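Side-chain contact in fasciclin I (Drosophila melanogaster, PDB 1O70), which serves as a neural cell adhesion molecule, represented here by its third and fourth FAS1 domains: residues A[113-116]-A[121-124]. Numbering follows the deposited sequence.
Sequences FNVR and DTVI. With NAG (2-acetamido-2-deoxy-beta-D-glucopyranose), chain B; NAG (2-acetamido-2-deoxy-beta-D-glucopyranose), chain C.
Arg116 and Val123 form an antiparallel hydrogen-bonded pair, with Arg116 N to Val123 O at 2.9 Å and Val123 N to Arg116 O at 2.8 Å, while Val115 and Ile124 make the adjoining non-hydrogen-bonded pair; the two end-to-end directions lie 165° apart, as expected of a beta hairpin. On the sheet face bearing Val115 and Ile124 the contact is apolar. Val115 CG2 comes to 4.4 Å from Ile124 CG1, and its CG1, anti to the backbone N, is carried to the CG2 methyl of Thr122. Phe113 meets the same isoleucine at its CG2 methyl, ring CD2 lying 4.2 Å from Ile124 CG2. The hydroxyl of Thr122 turns instead to Gly119 O within the hairpin loop.

Asn114 and Arg116 lie beside the N-linked glycan that the protein itself carries on Asn132. Asn114 ND2 donates an almost straight bond to O6 of the chain B N-acetylglucosamine (3.1 Å, 168° at the hydrogen) and also lies 2.9 Å from O3 of the chain C sugar. Arg116 CG and CD pass beside that O6, and a bend at chi3 (49°) turns the guanidinium toward the acetamide end of the same sugar, whose O3 sits over one guanidinium face; NH1 is modelled too close to O7 to be read as a bond. Obliquely to the guanidinium stands Val123 CG1, 4.2 Å from Arg116 NH1. A leucine in place of Arg116 would probably leave O3 of the sugar without the flat guanidinium beneath it and the Val123 CG1 methyl less covered.

The pair joins strands 110-116 and 123-128 at the hairpin's loop end in the third FAS1 domain; Ile124 bonds onward through its backbone to Val135 of strand 131-141, and helix 88-94 packs against Phe113, Val115 and Ile124 through Ile91, Arg92 and Val88.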
loop_
_atom_site.group_PDB
_atom_site.type_symbol
_atom_site.label_atom_id
_atom_site.label_comp_id
_atom_site.label_asym_id
_atom_site.label_seq_id
_atom_site.Cartn_x
_atom_site.Cartn_y
_atom_site.Cartn_z
ATOM N N PHE A 113 -11.173 0.798 1.770
ATOM C CA PHE A 113 -11.731 2.095 1.442
ATOM C C PHE A 113 -11.797 3.045 2.620
ATOM O O PHE A 113 -11.665 2.652 3.780
ATOM C CB PHE A 113 -13.156 1.933 0.887
ATOM C CG PHE A 113 -13.267 0.974 -0.266
ATOM C CD1 PHE A 113 -13.177 -0.394 -0.058
ATOM C CD2 PHE A 113 -13.454 1.442 -1.561
ATOM C CE1 PHE A 113 -13.271 -1.285 -1.122
ATOM C CE2 PHE A 113 -13.547 0.557 -2.632
ATOM C CZ PHE A 113 -13.454 -0.810 -2.407
ATOM N N ASN A 114 -12.011 4.311 2.296
ATOM C CA ASN A 114 -12.173 5.347 3.291
ATOM C C ASN A 114 -13.391 6.139 2.847
ATOM O O ASN A 114 -13.466 6.568 1.692
ATOM C CB ASN A 114 -10.965 6.272 3.347
ATOM C CG ASN A 114 -11.142 7.373 4.372
ATOM O OD1 ASN A 114 -11.380 7.100 5.548
ATOM N ND2 ASN A 114 -11.033 8.621 3.934
ATOM N N VAL A 115 -14.343 6.326 3.758
ATOM C CA VAL A 115 -15.567 7.062 3.459
ATOM C C VAL A 115 -15.705 8.322 4.302
ATOM O O VAL A 115 -15.569 8.272 5.524
ATOM C CB VAL A 115 -16.819 6.191 3.698
ATOM C CG1 VAL A 115 -18.074 7.014 3.445
ATOM C CG2 VAL A 115 -16.795 4.963 2.787
ATOM N N ARG A 116 -15.974 9.445 3.640
ATOM C CA ARG A 116 -16.161 10.735 4.307
ATOM C C ARG A 116 -17.504 11.350 3.915
ATOM O O ARG A 116 -17.958 11.185 2.783
ATOM C CB ARG A 116 -15.075 11.722 3.900
ATOM C CG ARG A 116 -13.678 11.387 4.335
ATOM C CD ARG A 116 -12.714 12.232 3.515
ATOM N NE ARG A 116 -13.121 13.637 3.513
ATOM C CZ ARG A 116 -12.640 14.551 2.676
ATOM N NH1 ARG A 116 -11.734 14.206 1.768
ATOM N NH2 ARG A 116 -13.057 15.811 2.757
ATOM N N ASP A 121 -22.508 14.600 -0.577
ATOM C CA ASP A 121 -21.195 15.093 -0.196
ATOM C C ASP A 121 -20.222 13.965 0.079
ATOM O O ASP A 121 -19.038 14.199 0.340
ATOM C CB ASP A 121 -21.319 15.987 1.029
ATOM C CG ASP A 121 -21.764 17.374 0.672
ATOM O OD1 ASP A 121 -20.974 18.082 0.001
ATOM O OD2 ASP A 121 -22.899 17.750 1.044
ATOM N N THR A 122 -20.732 12.742 0.012
ATOM C CA THR A 122 -19.926 11.566 0.251
ATOM C C THR A 122 -18.691 11.504 -0.634
ATOM O O THR A 122 -18.749 11.770 -1.837
ATOM C CB THR A 122 -20.737 10.282 0.021
ATOM O OG1 THR A 122 -21.914 10.307 0.836
ATOM C CG2 THR A 122 -19.902 9.059 0.372
ATOM N N VAL A 123 -17.566 11.172 -0.015
ATOM C CA VAL A 123 -16.317 11.033 -0.737
ATOM C C VAL A 123 -15.761 9.668 -0.400
ATOM O O VAL A 123 -15.482 9.355 0.763
ATOM C CB VAL A 123 -15.296 12.116 -0.355
ATOM C CG1 VAL A 123 -13.904 11.724 -0.863
ATOM C CG2 VAL A 123 -15.706 13.440 -0.985
ATOM N N ILE A 124 -15.626 8.845 -1.428
ATOM C CA ILE A 124 -15.105 7.500 -1.254
ATOM C C ILE A 124 -13.791 7.346 -1.985
ATOM O O ILE A 124 -13.687 7.653 -3.175
ATOM C CB ILE A 124 -16.071 6.458 -1.811
ATOM C CG1 ILE A 124 -17.449 6.658 -1.178
ATOM C CG2 ILE A 124 -15.546 5.055 -1.529
ATOM C CD1 ILE A 124 -18.585 6.078 -2.005
HETATM C C1 NAG B . -8.108 12.226 3.503
HETATM C C2 NAG B . -8.719 13.610 3.572
HETATM C C3 NAG B . -8.647 14.115 5.013
HETATM C C4 NAG B . -9.354 13.095 5.929
HETATM C C5 NAG B . -8.812 11.670 5.720
HETATM C C6 NAG B . -9.681 10.654 6.451
HETATM C C7 NAG B . -8.625 15.065 1.656
HETATM C C8 NAG B . -8.392 16.550 1.419
HETATM N N2 NAG B . -8.002 14.509 2.689
HETATM O O3 NAG B . -9.265 15.381 5.095
HETATM O O4 NAG B . -9.227 13.459 7.299
HETATM O O5 NAG B . -8.847 11.310 4.322
HETATM O O6 NAG B . -11.047 10.799 6.072
HETATM O O7 NAG B . -9.366 14.430 0.909
HETATM C C1 NAG C . -6.557 8.770 -0.181
HETATM C C2 NAG C . -6.991 8.319 1.211
HETATM C C3 NAG C . -7.899 9.395 1.815
HETATM C C4 NAG C . -7.199 10.768 1.812
HETATM C C5 NAG C . -6.686 11.076 0.391
HETATM C C6 NAG C . -5.884 12.353 0.279
HETATM C C7 NAG C . -7.252 5.978 1.715
HETATM C C8 NAG C . -8.103 4.719 1.611
HETATM N N2 NAG C . -7.718 7.072 1.120
HETATM O O3 NAG C . -8.295 9.025 3.125
HETATM O O4 NAG C . -8.146 11.784 2.198
HETATM O O5 NAG C . -5.848 10.007 -0.088
HETATM O O6 NAG C . -4.843 12.381 1.245
HETATM O O7 NAG C . -6.187 5.956 2.323
#